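PDB 4FYE: SidF, inhibitor of growth family, member 3 from Legionella pneumophila subsp. pneumophila, which is a Legionella phosphoinositide phosphatase, probably removing phosphate from phosphatidylinositol phosphates through its N-terminal phosphatase domain. Local coordinates for residues Phe507-Phe510 with Glu511-Lys515; Asp284-Lys287 with Leu288-Ala292; Asp526-Lys529 with Asn530-Asp533; Arg213-Arg216 with Leu217-Lys220. The protein carries 1 engineered substitution. All blocks are in the same frame, centred on the assembly; numbering follows the deposited sequence.

Contact 1. Residues Phe507-Phe510 with Glu511-Lys515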
ATOM      1  N   PHE A 507      16.635  18.890  -7.551  1.00 71.19           N
ATOM      2  CA  PHE A 507      17.490  18.439  -6.444  1.00 71.80           C
ATOM      3  C   PHE A 507      18.406  19.598  -6.024  1.00 77.19           C
ATOM      4  O   PHE A 507      18.491  19.922  -4.833  1.00 78.92           O
ATOM      5  CB  PHE A 507      18.356  17.224  -6.825  1.00 68.61           C
ATOM      6  CG  PHE A 507      17.602  15.956  -7.062  1.00 64.39           C
ATOM      7  CD1 PHE A 507      16.730  15.443  -6.103  1.00 64.70           C
ATOM      8  CD2 PHE A 507      17.792  15.250  -8.245  1.00 67.00           C
ATOM      9  CE1 PHE A 507      16.038  14.259  -6.321  1.00 62.19           C
ATOM     10  CE2 PHE A 507      17.120  14.056  -8.484  1.00 65.48           C
ATOM     11  CZ  PHE A 507      16.242  13.553  -7.507  1.00 63.95           C
ATOM     12  N   SER A 508      19.081  20.237  -6.992  1.00 76.18           N
ATOM     13  CA  SER A 508      19.908  21.413  -6.650  1.00 79.90           C
ATOM     14  C   SER A 508      19.068  22.449  -5.912  1.00 83.39           C
ATOM     15  O   SER A 508      19.506  22.998  -4.881  1.00 89.26           O
ATOM     16  CB  SER A 508      20.592  22.036  -7.864  1.00 75.61           C
ATOM     17  OG  SER A 508      21.535  21.145  -8.423  1.00 76.56           O
ATOM     18  N   TYR A 509      17.856  22.715  -6.403  1.00 77.40           N
ATOM     19  CA  TYR A 509      17.103  23.729  -5.732  1.00 77.76           C
ATOM     20  C   TYR A 509      16.887  23.368  -4.261  1.00 77.74           C
ATOM     21  O   TYR A 509      16.987  24.233  -3.405  1.00 81.19           O
ATOM     22  CB  TYR A 509      15.790  24.028  -6.434  1.00 78.23           C
ATOM     23  CG  TYR A 509      14.868  24.881  -5.583  1.00 76.80           C
ATOM     24  CD1 TYR A 509      14.068  24.304  -4.601  1.00 73.97           C
ATOM     25  CD2 TYR A 509      14.805  26.255  -5.743  1.00 80.97           C
ATOM     26  CE1 TYR A 509      13.240  25.065  -3.806  1.00 74.11           C
ATOM     27  CE2 TYR A 509      13.959  27.023  -4.946  1.00 83.76           C
ATOM     28  CZ  TYR A 509      13.176  26.415  -3.984  1.00 77.05           C
ATOM     29  OH  TYR A 509      12.336  27.154  -3.181  1.00 79.77           O
ATOM     30  N   PHE A 510      16.593  22.104  -3.954  1.00 77.13           N
ATOM     31  CA  PHE A 510      16.385  21.748  -2.541  1.00 79.02           C
ATOM     32  C   PHE A 510      17.657  21.860  -1.689  1.00 77.83           C
ATOM     33  O   PHE A 510      17.566  22.253  -0.529  1.00 76.39           O
ATOM     34  CB  PHE A 510      15.727  20.362  -2.360  1.00 72.44           C
ATOM     35  CG  PHE A 510      15.472  19.996  -0.915  1.00 69.23           C
ATOM     36  CD1 PHE A 510      16.417  19.283  -0.169  1.00 69.38           C
ATOM     37  CD2 PHE A 510      14.288  20.358  -0.288  1.00 70.64           C
ATOM     38  CE1 PHE A 510      16.174  18.927   1.170  1.00 65.24           C
ATOM     39  CE2 PHE A 510      14.029  19.984   1.044  1.00 69.14           C
ATOM     40  CZ  PHE A 510      14.987  19.285   1.778  1.00 64.92           C
ATOM     41  N   GLU A 511      18.805  21.477  -2.262  1.00 84.03           N
ATOM     42  CA  GLU A 511      20.149  21.574  -1.613  1.00 89.52           C
ATOM     43  C   GLU A 511      20.415  22.943  -0.986  1.00 89.33           C
ATOM     44  O   GLU A 511      20.925  23.004   0.132  1.00 85.65           O
ATOM     45  CB  GLU A 511      21.296  21.204  -2.584  1.00 93.55           C
ATOM     46  CG  GLU A 511      21.549  19.689  -2.728  1.00100.88           C
ATOM     47  CD  GLU A 511      22.436  19.302  -3.928  1.00104.17           C
ATOM     48  OE1 GLU A 511      23.443  20.006  -4.199  1.00104.65           O
ATOM     49  OE2 GLU A 511      22.133  18.284  -4.611  1.00 99.91           O
ATOM     50  N   GLU A 512      20.045  24.012  -1.714  1.00 90.34           N
ATOM     51  CA  GLU A 512      20.147  25.405  -1.241  1.00 95.97           C
ATOM     52  C   GLU A 512      19.028  25.766  -0.281  1.00 96.70           C
ATOM     53  O   GLU A 512      19.284  26.338   0.789  1.00 99.46           O
ATOM     54  CB  GLU A 512      20.115  26.415  -2.404  1.00100.19           C
ATOM     55  CG  GLU A 512      21.461  26.852  -2.961  1.00106.20           C
ATOM     56  CD  GLU A 512      22.409  27.464  -1.928  1.00113.25           C
ATOM     57  OE1 GLU A 512      22.150  28.594  -1.421  1.00119.09           O
ATOM     58  OE2 GLU A 512      23.448  26.813  -1.650  1.00111.81           O
ATOM     59  N   TYR A 513      17.787  25.457  -0.677  1.00 92.50           N
ATOM     60  CA  TYR A 513      16.644  25.802   0.135  1.00 90.71           C
ATOM     61  C   TYR A 513      16.798  25.188   1.507  1.00 89.30           C
ATOM     62  O   TYR A 513      16.414  25.782   2.521  1.00 93.69           O
ATOM     63  CB  TYR A 513      15.327  25.371  -0.508  1.00 89.94           C
ATOM     64  CG  TYR A 513      14.092  25.766   0.333  1.00 94.57           C
ATOM     65  CD1 TYR A 513      13.669  24.969   1.400  1.00 89.46           C
ATOM     66  CD2 TYR A 513      13.367  26.945   0.073  1.00 96.40           C
ATOM     67  CE1 TYR A 513      12.578  25.311   2.171  1.00 89.87           C
ATOM     68  CE2 TYR A 513      12.259  27.288   0.839  1.00 92.68           C
ATOM     69  CZ  TYR A 513      11.877  26.460   1.884  1.00 93.71           C
ATOM     70  OH  TYR A 513      10.788  26.741   2.666  1.00 94.97           O
ATOM     71  N   GLN A 514      17.371  23.999   1.540  1.00 85.52           N
ATOM     72  CA  GLN A 514      17.458  23.274   2.782  1.00 89.13           C
ATOM     73  C   GLN A 514      18.251  24.023   3.863  1.00 89.12           C
ATOM     74  O   GLN A 514      17.803  24.103   4.991  1.00 90.67           O
ATOM     75  CB  GLN A 514      17.988  21.863   2.554  1.00 90.47           C
ATOM     76  CG  GLN A 514      17.845  21.001   3.785  1.00 94.67           C
ATOM     77  CD  GLN A 514      19.168  20.383   4.188  1.00106.35           C
ATOM     78  OE1 GLN A 514      19.200  19.290   4.769  1.00109.36           O
ATOM     79  NE2 GLN A 514      20.276  21.084   3.887  1.00104.97           N
ATOM     80  N   LYS A 515      19.402  24.587   3.525  1.00 91.49           N
ATOM     81  CA  LYS A 515      20.152  25.358   4.524  1.00 97.54           C
ATOM     82  C   LYS A 515      19.338  26.535   5.023  1.00102.41           C
ATOM     83  O   LYS A 515      18.249  26.813   4.515  1.00100.11           O
ATOM     84  CB  LYS A 515      21.537  25.800   4.028  1.00 96.74           C
ATOM     85  CG  LYS A 515      21.635  26.147   2.553  1.00 95.01           C
ATOM     86  CD  LYS A 515      23.093  26.262   2.093  1.00 98.59           C
ATOM     87  CE  LYS A 515      23.680  24.940   1.569  1.00 91.60           C
ATOM     88  NZ  LYS A 515      25.095  25.064   1.099  1.00 84.29           N
TER
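Over one face of the F510 ring lies the CB of Q514, 4.1 Å from the ring centroid and 27° off the normal, which meets the geometry of a CH-pi contact. Q514 CG continues toward the CE1-CZ side of the ring, 3.7 Å from F510 CE1. The ring is placed against Q514 of the following turn because F510 CG stands anti to the backbone N (chi1 -178°). L217, L239 and L241, all in loops, also touch F510. The Y509 and Y513 side chains run side by side and point the same way; Y509 CE1 approaches Y513 CB at 3.9 Å, and Y509 OH sits 3.4 Å from Y513 CD2 at an oblique angle. Both pairs are i to i+4 neighbours near the C-terminal end of helix 482-514, within a predicted coiled-coil region. Main-chain i to i+4 bonds run alongside: E511 N to F507 O is 3.0 Å, Y513 N to Y509 O is 3.1 Å, and E512 N to S508 O is weak. Q514 N closes on F510 O at 2.7 Å, although the N-H to oxygen angle is a bent 145°. Helix 284-311 lies against the tyrosine side, with Y285 touching Y509 and K286 touching Y513.

Contact 2. Residues Asp284-Lys287 with Leu288-Ala292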
ATOM      1  N   ASP A 284       5.575  30.393  -2.615  1.00 95.89           N
ATOM      2  CA  ASP A 284       5.887  29.587  -3.778  1.00 99.31           C
ATOM      3  C   ASP A 284       7.196  28.805  -3.622  1.00101.51           C
ATOM      4  O   ASP A 284       7.346  27.707  -4.172  1.00 98.98           O
ATOM      5  CB  ASP A 284       5.929  30.456  -5.031  1.00106.17           C
ATOM      6  CG  ASP A 284       4.656  30.359  -5.851  1.00110.51           C
ATOM      7  OD1 ASP A 284       3.615  29.853  -5.354  1.00100.97           O
ATOM      8  OD2 ASP A 284       4.713  30.801  -7.015  1.00120.88           O
ATOM      9  N   TYR A 285       8.137  29.377  -2.870  1.00104.28           N
ATOM     10  CA  TYR A 285       9.405  28.721  -2.581  1.00100.78           C
ATOM     11  C   TYR A 285       9.119  27.449  -1.809  1.00 96.12           C
ATOM     12  O   TYR A 285       9.404  26.351  -2.287  1.00 96.04           O
ATOM     13  CB  TYR A 285      10.355  29.614  -1.765  1.00105.42           C
ATOM     14  CG  TYR A 285      10.870  30.855  -2.454  1.00107.02           C
ATOM     15  CD1 TYR A 285      11.384  30.803  -3.748  1.00106.46           C
ATOM     16  CD2 TYR A 285      10.890  32.086  -1.781  1.00111.01           C
ATOM     17  CE1 TYR A 285      11.874  31.956  -4.367  1.00116.08           C
ATOM     18  CE2 TYR A 285      11.381  33.248  -2.390  1.00110.67           C
ATOM     19  CZ  TYR A 285      11.865  33.179  -3.685  1.00115.99           C
ATOM     20  OH  TYR A 285      12.361  34.315  -4.298  1.00121.63           O
ATOM     21  N   LYS A 286       8.537  27.607  -0.627  1.00 91.38           N
ATOM     22  CA  LYS A 286       8.172  26.473   0.191  1.00 90.68           C
ATOM     23  C   LYS A 286       7.471  25.372  -0.604  1.00 86.37           C
ATOM     24  O   LYS A 286       7.709  24.204  -0.340  1.00 84.74           O
ATOM     25  CB  LYS A 286       7.319  26.902   1.367  1.00 92.60           C
ATOM     26  CG  LYS A 286       6.798  25.744   2.200  1.00 98.47           C
ATOM     27  CD  LYS A 286       7.820  25.268   3.221  1.00103.76           C
ATOM     28  CE  LYS A 286       7.682  26.012   4.541  1.00102.80           C
ATOM     29  NZ  LYS A 286       6.422  25.607   5.215  1.00106.60           N
ATOM     30  N   LYS A 287       6.651  25.747  -1.585  1.00 86.34           N
ATOM     31  CA  LYS A 287       5.948  24.770  -2.425  1.00 81.05           C
ATOM     32  C   LYS A 287       6.923  24.039  -3.328  1.00 79.58           C
ATOM     33  O   LYS A 287       6.816  22.819  -3.532  1.00 85.64           O
ATOM     34  CB  LYS A 287       4.861  25.418  -3.274  1.00 77.35           C
ATOM     35  CG  LYS A 287       3.608  25.701  -2.500  1.00 78.79           C
ATOM     36  CD  LYS A 287       2.526  26.206  -3.421  1.00 83.74           C
ATOM     37  CE  LYS A 287       1.316  26.617  -2.605  1.00 91.03           C
ATOM     38  NZ  LYS A 287       0.563  27.678  -3.315  1.00 91.31           N
ATOM     39  N   LEU A 288       7.878  24.765  -3.879  1.00 78.31           N
ATOM     40  CA  LEU A 288       8.846  24.090  -4.734  1.00 76.13           C
ATOM     41  C   LEU A 288       9.724  23.156  -3.906  1.00 68.91           C
ATOM     42  O   LEU A 288      10.066  22.075  -4.359  1.00 69.48           O
ATOM     43  CB  LEU A 288       9.676  25.082  -5.531  1.00 77.75           C
ATOM     44  CG  LEU A 288       9.893  24.842  -7.024  1.00 75.28           C
ATOM     45  CD1 LEU A 288      11.292  25.321  -7.368  1.00 77.32           C
ATOM     46  CD2 LEU A 288       9.689  23.413  -7.472  1.00 75.12           C
ATOM     47  N   ALA A 289      10.031  23.544  -2.679  1.00 65.65           N
ATOM     48  CA  ALA A 289      10.726  22.676  -1.756  1.00 65.53           C
ATOM     49  C   ALA A 289       9.979  21.327  -1.582  1.00 66.77           C
ATOM     50  O   ALA A 289      10.574  20.215  -1.651  1.00 64.34           O
ATOM     51  CB  ALA A 289      10.889  23.394  -0.438  1.00 64.94           C
ATOM     52  N   ILE A 290       8.664  21.453  -1.401  1.00 68.93           N
ATOM     53  CA  ILE A 290       7.765  20.326  -1.202  1.00 66.42           C
ATOM     54  C   ILE A 290       7.724  19.444  -2.441  1.00 66.83           C
ATOM     55  O   ILE A 290       7.784  18.208  -2.320  1.00 65.73           O
ATOM     56  CB  ILE A 290       6.350  20.783  -0.784  1.00 65.13           C
ATOM     57  CG1 ILE A 290       6.407  21.327   0.639  1.00 66.93           C
ATOM     58  CG2 ILE A 290       5.381  19.602  -0.833  1.00 60.53           C
ATOM     59  CD1 ILE A 290       5.265  22.266   1.031  1.00 66.84           C
ATOM     60  N   LYS A 291       7.631  20.068  -3.619  1.00 63.73           N
ATOM     61  CA  LYS A 291       7.775  19.339  -4.887  1.00 65.13           C
ATOM     62  C   LYS A 291       9.081  18.546  -4.976  1.00 65.82           C
ATOM     63  O   LYS A 291       9.113  17.478  -5.573  1.00 67.14           O
ATOM     64  CB  LYS A 291       7.690  20.287  -6.074  1.00 66.24           C
ATOM     65  CG  LYS A 291       6.466  20.094  -6.936  1.00 69.66           C
ATOM     66  CD  LYS A 291       6.331  21.152  -8.037  1.00 75.28           C
ATOM     67  CE  LYS A 291       5.396  22.280  -7.616  1.00 77.68           C
ATOM     68  NZ  LYS A 291       4.945  23.096  -8.773  1.00 82.12           N
ATOM     69  N   ALA A 292      10.156  19.083  -4.397  1.00 68.05           N
ATOM     70  CA  ALA A 292      11.469  18.449  -4.499  1.00 69.48           C
ATOM     71  C   ALA A 292      11.560  17.217  -3.618  1.00 70.25           C
ATOM     72  O   ALA A 292      12.180  16.206  -4.017  1.00 59.65           O
ATOM     73  CB  ALA A 292      12.582  19.409  -4.131  1.00 67.21           C
TER
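K286 and I290 carry the side-chain contact, K286 CG meeting I290 CD1 at 4.0 Å where the two chains cross at an angle. The denser part is gathered round the carbonyl of K286. I290 CG1 is 3.3 Å from K286 O and I290 CD1 follows at 3.4 Å, because CG1 stands beside the backbone N (chi1 -71°) and runs back over the preceding turn. The methyl of A289 presses on the same oxygen, with its CB 3.3 Å from K286 O. That oxygen also accepts I290 N at 3.1 Å, so hydrocarbon packs round a carbonyl whose hydrogen bond is already made. These residues form the opening turns of helix 284-311, where the i to i+4 ladder continues with A289 N to Y285 O at 2.9 Å and K291 N to K287 O, also 2.9 Å. On the buried flank, A289 touches Y513 of helix 482-514, and L288 meets V532 of helix 522-583. The looser flank carries D284, which is exposed, and K287, whose CB points away from the following turn and whose chain is extended beyond CG, although Y379 of helix 373-387 touches it. The other lysines find partners beyond the turn: the folded chain of K286 delivers NZ to D278 O, and K291 NZ forms a salt bridge with E536.

Contact 3. Residues Asp526-Lys529 with Asn530-Asp533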
ATOM      1  N   ASP A 526      17.211  31.903  -6.760  1.00115.29           N
ATOM      2  CA  ASP A 526      16.298  32.508  -7.725  1.00116.01           C
ATOM      3  C   ASP A 526      16.501  31.997  -9.149  1.00111.90           C
ATOM      4  O   ASP A 526      15.529  31.646  -9.835  1.00113.43           O
ATOM      5  CB  ASP A 526      16.368  34.039  -7.657  1.00125.14           C
ATOM      6  CG  ASP A 526      15.467  34.620  -6.561  1.00126.17           C
ATOM      7  OD1 ASP A 526      15.105  35.811  -6.664  1.00124.81           O
ATOM      8  OD2 ASP A 526      15.119  33.890  -5.603  1.00121.34           O
ATOM      9  N   GLN A 527      17.756  31.953  -9.579  1.00110.22           N
ATOM     10  CA  GLN A 527      18.133  31.306 -10.834  1.00113.38           C
ATOM     11  C   GLN A 527      17.612  29.842 -10.812  1.00111.33           C
ATOM     12  O   GLN A 527      16.863  29.409 -11.700  1.00113.02           O
ATOM     13  CB  GLN A 527      19.662  31.407 -11.054  1.00110.62           C
ATOM     14  CG  GLN A 527      20.274  30.272 -11.865  1.00110.71           C
ATOM     15  CD  GLN A 527      21.517  29.665 -11.213  1.00110.90           C
ATOM     16  OE1 GLN A 527      21.447  28.642 -10.501  1.00 98.66           O
ATOM     17  NE2 GLN A 527      22.672  30.296 -11.458  1.00114.90           N
ATOM     18  N   LEU A 528      17.972  29.095  -9.776  1.00106.21           N
ATOM     19  CA  LEU A 528      17.481  27.723  -9.649  1.00103.89           C
ATOM     20  C   LEU A 528      15.949  27.649  -9.737  1.00101.37           C
ATOM     21  O   LEU A 528      15.405  26.869 -10.519  1.00103.31           O
ATOM     22  CB  LEU A 528      18.007  27.066  -8.366  1.00 96.88           C
ATOM     23  CG  LEU A 528      19.525  26.812  -8.325  1.00 93.00           C
ATOM     24  CD1 LEU A 528      19.989  26.439  -6.919  1.00 88.37           C
ATOM     25  CD2 LEU A 528      19.950  25.765  -9.341  1.00 88.88           C
ATOM     26  N   LYS A 529      15.250  28.475  -8.976  1.00 96.78           N
ATOM     27  CA  LYS A 529      13.812  28.504  -9.125  1.00 95.42           C
ATOM     28  C   LYS A 529      13.377  28.753 -10.587  1.00 97.74           C
ATOM     29  O   LYS A 529      12.526  28.032 -11.111  1.00 94.87           O
ATOM     30  CB  LYS A 529      13.168  29.489  -8.150  1.00 93.24           C
ATOM     31  CG  LYS A 529      11.645  29.461  -8.211  1.00 94.08           C
ATOM     32  CD  LYS A 529      10.977  30.377  -7.197  1.00 93.35           C
ATOM     33  CE  LYS A 529       9.475  30.198  -7.208  1.00 90.41           C
ATOM     34  NZ  LYS A 529       8.973  30.761  -8.487  1.00 91.54           N
ATOM     35  N   ASN A 530      13.970  29.740 -11.255  1.00 99.49           N
ATOM     36  CA  ASN A 530      13.540  30.053 -12.623  1.00104.29           C
ATOM     37  C   ASN A 530      13.706  28.935 -13.655  1.00105.69           C
ATOM     38  O   ASN A 530      12.752  28.604 -14.377  1.00107.55           O
ATOM     39  CB  ASN A 530      14.140  31.361 -13.126  1.00105.60           C
ATOM     40  CG  ASN A 530      13.179  32.519 -12.986  1.00105.41           C
ATOM     41  OD1 ASN A 530      12.136  32.398 -12.339  1.00100.00           O
ATOM     42  ND2 ASN A 530      13.515  33.648 -13.603  1.00108.95           N
ATOM     43  N   GLN A 531      14.905  28.349 -13.694  1.00106.97           N
ATOM     44  CA  GLN A 531      15.199  27.142 -14.491  1.00103.87           C
ATOM     45  C   GLN A 531      14.148  26.060 -14.337  1.00 96.84           C
ATOM     46  O   GLN A 531      13.768  25.415 -15.314  1.00 95.13           O
ATOM     47  CB  GLN A 531      16.484  26.499 -14.020  1.00104.80           C
ATOM     48  CG  GLN A 531      17.763  27.196 -14.400  1.00112.18           C
ATOM     49  CD  GLN A 531      18.951  26.448 -13.840  1.00110.51           C
ATOM     50  OE1 GLN A 531      18.902  25.216 -13.657  1.00 91.43           O
ATOM     51  NE2 GLN A 531      20.030  27.186 -13.559  1.00114.87           N
ATOM     52  N   VAL A 532      13.713  25.852 -13.096  1.00 90.80           N
ATOM     53  CA  VAL A 532      12.817  24.761 -12.756  1.00 86.95           C
ATOM     54  C   VAL A 532      11.515  25.049 -13.483  1.00 87.25           C
ATOM     55  O   VAL A 532      10.997  24.229 -14.253  1.00 80.32           O
ATOM     56  CB  VAL A 532      12.678  24.671 -11.222  1.00 86.49           C
ATOM     57  CG1 VAL A 532      11.457  23.853 -10.801  1.00 92.13           C
ATOM     58  CG2 VAL A 532      13.948  24.087 -10.604  1.00 81.25           C
ATOM     59  N   ASP A 533      11.079  26.291 -13.306  1.00 96.60           N
ATOM     60  CA  ASP A 533       9.838  26.803 -13.850  1.00 95.20           C
ATOM     61  C   ASP A 533       9.802  26.717 -15.365  1.00 98.03           C
ATOM     62  O   ASP A 533       8.824  26.217 -15.935  1.00 95.75           O
ATOM     63  CB  ASP A 533       9.607  28.223 -13.339  1.00 96.79           C
ATOM     64  CG  ASP A 533       9.329  28.263 -11.835  1.00 97.75           C
ATOM     65  OD1 ASP A 533       8.837  27.248 -11.261  1.00102.20           O
ATOM     66  OD2 ASP A 533       9.595  29.308 -11.208  1.00 94.98           O
TER
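The charged interaction joins K529 and D533, four residues apart: K529 NZ donates to D533 OD2 at 3.1 Å, on the syn lone pair, the side facing the other carboxylate oxygen. The lysine chain runs extended through CE and bends only at its last torsion (chi4 -70°), which turns NZ back toward the acid as the two side chains cross. K529 CG also passes 3.6 Å from D533 OD2, so the carboxylate lies along the aliphatic stem as well as at the ammonium end. Among polar side chains, Q527 and Q531 lie alongside each other and point the same way, their amide planes 28° apart. Q531 NE2 is 3.5 Å from Q527 CG, a van der Waals approach. A methyl-to-carbonyl contact comes from V532, whose CG2 packs 3.1 Å from L528 O. The main chain supplies regular i to i+4 bonds: N530 N to D526 O is 2.8 Å, Q531 N to Q527 O is 3.0 Å, and D533 N to K529 O is 3.2 Å. Of the surrounding helices, 482-514 meets L528 through S508, V532 through Y502 and K529 through Y509, while Y285 of helix 284-311 touches D526 and K529. Buried L528 and V532, with a partly exposed i to i+4 salt bridge, suit the amphipathic start of the long helix 522-583, inside the predicted coiled-coil region.

Contact 4. Residues Arg213-Arg216 with Leu217-Lys220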
ATOM      1  N   ARG A 213      21.310   9.884  -1.079  1.00 61.07           N
ATOM      2  CA  ARG A 213      20.965  11.284  -1.160  1.00 61.37           C
ATOM      3  C   ARG A 213      20.187  11.744   0.078  1.00 62.38           C
ATOM      4  O   ARG A 213      20.547  12.732   0.693  1.00 68.65           O
ATOM      5  CB  ARG A 213      20.137  11.542  -2.402  1.00 62.19           C
ATOM      6  CG  ARG A 213      19.908  13.004  -2.700  1.00 59.86           C
ATOM      7  CD  ARG A 213      18.678  13.130  -3.556  1.00 57.81           C
ATOM      8  NE  ARG A 213      18.917  12.498  -4.835  1.00 61.91           N
ATOM      9  CZ  ARG A 213      19.587  13.074  -5.829  1.00 65.71           C
ATOM     10  NH1 ARG A 213      20.079  14.300  -5.676  1.00 66.55           N
ATOM     11  NH2 ARG A 213      19.755  12.427  -6.973  1.00 62.00           N
ATOM     12  N   GLN A 214      19.133  11.038   0.456  1.00 59.69           N
ATOM     13  CA  GLN A 214      18.422  11.368   1.702  1.00 62.10           C
ATOM     14  C   GLN A 214      19.381  11.325   2.906  1.00 64.10           C
ATOM     15  O   GLN A 214      19.372  12.194   3.763  1.00 65.10           O
ATOM     16  CB  GLN A 214      17.253  10.402   1.944  1.00 57.97           C
ATOM     17  CG  GLN A 214      16.030  10.622   1.072  1.00 56.77           C
ATOM     18  CD  GLN A 214      15.107   9.409   1.073  1.00 55.91           C
ATOM     19  OE1 GLN A 214      15.571   8.277   1.251  1.00 53.18           O
ATOM     20  NE2 GLN A 214      13.809   9.630   0.803  1.00 48.82           N
ATOM     21  N   GLN A 215      20.216  10.302   2.941  1.00 66.92           N
ATOM     22  CA  GLN A 215      21.085  10.070   4.058  1.00 71.93           C
ATOM     23  C   GLN A 215      21.948  11.309   4.323  1.00 72.80           C
ATOM     24  O   GLN A 215      22.031  11.749   5.469  1.00 80.47           O
ATOM     25  CB  GLN A 215      21.898   8.783   3.835  1.00 79.48           C
ATOM     26  CG  GLN A 215      22.326   8.013   5.092  1.00101.32           C
ATOM     27  CD  GLN A 215      21.206   7.743   6.132  1.00111.37           C
ATOM     28  OE1 GLN A 215      20.712   6.617   6.253  1.00107.17           O
ATOM     29  NE2 GLN A 215      20.837   8.770   6.911  1.00117.03           N
ATOM     30  N   ARG A 216      22.530  11.918   3.293  1.00 68.00           N
ATOM     31  CA  ARG A 216      23.376  13.086   3.531  1.00 74.76           C
ATOM     32  C   ARG A 216      22.637  14.448   3.656  1.00 79.37           C
ATOM     33  O   ARG A 216      23.190  15.390   4.227  1.00 80.47           O
ATOM     34  CB  ARG A 216      24.508  13.164   2.517  1.00 80.25           C
ATOM     35  CG  ARG A 216      24.040  13.603   1.149  1.00 85.34           C
ATOM     36  CD  ARG A 216      25.167  13.693   0.146  1.00 86.58           C
ATOM     37  NE  ARG A 216      24.687  13.384  -1.196  1.00 89.56           N
ATOM     38  CZ  ARG A 216      24.043  14.244  -1.992  1.00 96.07           C
ATOM     39  NH1 ARG A 216      23.772  15.505  -1.588  1.00 86.52           N
ATOM     40  NH2 ARG A 216      23.659  13.820  -3.203  1.00 96.41           N
ATOM     41  N   LEU A 217      21.413  14.567   3.126  1.00 74.90           N
ATOM     42  CA  LEU A 217      20.585  15.737   3.442  1.00 77.47           C
ATOM     43  C   LEU A 217      19.972  15.615   4.827  1.00 78.70           C
ATOM     44  O   LEU A 217      18.916  16.152   5.075  1.00 84.63           O
ATOM     45  CB  LEU A 217      19.467  15.994   2.413  1.00 71.77           C
ATOM     46  CG  LEU A 217      19.717  16.090   0.893  1.00 75.05           C
ATOM     47  CD1 LEU A 217      18.453  15.676   0.162  1.00 73.64           C
ATOM     48  CD2 LEU A 217      20.158  17.450   0.394  1.00 74.36           C
ATOM     49  N   MET A 218      20.603  14.895   5.738  1.00 84.36           N
ATOM     50  CA  MET A 218      20.062  14.835   7.094  1.00 88.51           C
ATOM     51  C   MET A 218      21.185  14.974   8.102  1.00 99.34           C
ATOM     52  O   MET A 218      21.152  14.334   9.153  1.00102.40           O
ATOM     53  CB  MET A 218      19.273  13.545   7.329  1.00 79.53           C
ATOM     54  CG  MET A 218      18.165  13.339   6.322  1.00 82.13           C
ATOM     55  SD  MET A 218      16.800  12.298   6.847  0.71 80.37           S
ATOM     56  CE  MET A 218      17.524  10.654   6.897  1.00 83.74           C
ATOM     57  N   GLY A 219      22.169  15.818   7.778  1.00116.06           N
ATOM     58  CA  GLY A 219      23.395  15.937   8.569  1.00127.26           C
ATOM     59  C   GLY A 219      23.853  14.566   9.052  1.00137.47           C
ATOM     60  O   GLY A 219      24.148  14.408  10.239  1.00139.35           O
ATOM     61  N   LYS A 220      23.850  13.579   8.133  1.00138.22           N
ATOM     62  CA  LYS A 220      24.322  12.183   8.357  1.00134.41           C
ATOM     63  C   LYS A 220      25.364  11.746   7.302  1.00139.52           C
ATOM     64  O   LYS A 220      25.782  12.546   6.460  1.00144.85           O
ATOM     65  CB  LYS A 220      23.154  11.167   8.409  1.00114.40           C
ATOM     66  CG  LYS A 220      22.299  11.250   9.669  1.00119.32           C
ATOM     67  CD  LYS A 220      21.715   9.907  10.105  1.00114.44           C
ATOM     68  CE  LYS A 220      20.903  10.093  11.388  1.00114.97           C
ATOM     69  NZ  LYS A 220      20.706   8.845  12.178  1.00106.51           N
TER
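R213 O receives the backbone N of L217 at 3.2 Å, with an N-H to oxygen angle of 162° and the donor tilted 16° from the carbonyl plane. It is the last regular i to i+4 bond of the short helix 212-216. The next amide, M218 N, reaches only Q215 O, three residues back, in a weak bond of 3.5 Å. Beside the first bond the side chains of R213 and L217 run together, R213 CG lying 4.2 Å from L217 CD1. R213 then leaves the turn: its NE forms a salt bridge with E299, and it makes a cation-pi contact with F507. The following residues fold back over the carbonyls of the last turn. M218 CG packs 3.1 Å from Q214 O, and K220 CB comes within 3.2 Å of Q215 O. Q215 bends at its second torsion (chi2 49°), carrying its amide to the aliphatic part of K220, so that Q215 NE2 lies 3.5 Å from K220 CD as the two chains cross. R216 turns elsewhere, to a salt bridge with E222. L217, the first residue outside helical angles, packs on I296 of helix 284-311 and on E511 and Q514 of helix 482-514. G219 has positive phi in the loop that follows, where the helix C-terminus unwinds toward strand 247-254.

How the contacts relate
Following the chain, contact 4 comes first, then contacts 2, 1 and 3; they stand in series, none nesting or crossing, and each is confined to neighbouring turns, so none closes a long loop. Their ties are spatial. Contact 2 meets contact 1 through Y285 O and Y509 OH, 3.2 Å apart and probably hydrogen-bonded, and contact 3 through a probable bond of 3.1 Å between Y285 OH and D526 OD2. Contacts 1 and 3 touch by packing of S508 and Y509 against L528 and K529, which draws helices 284-311, 482-514 and 522-583 together. Contact 4 joins them where L217 packs against E511, but stays about 12 Å from contact 3 at their nearest atoms.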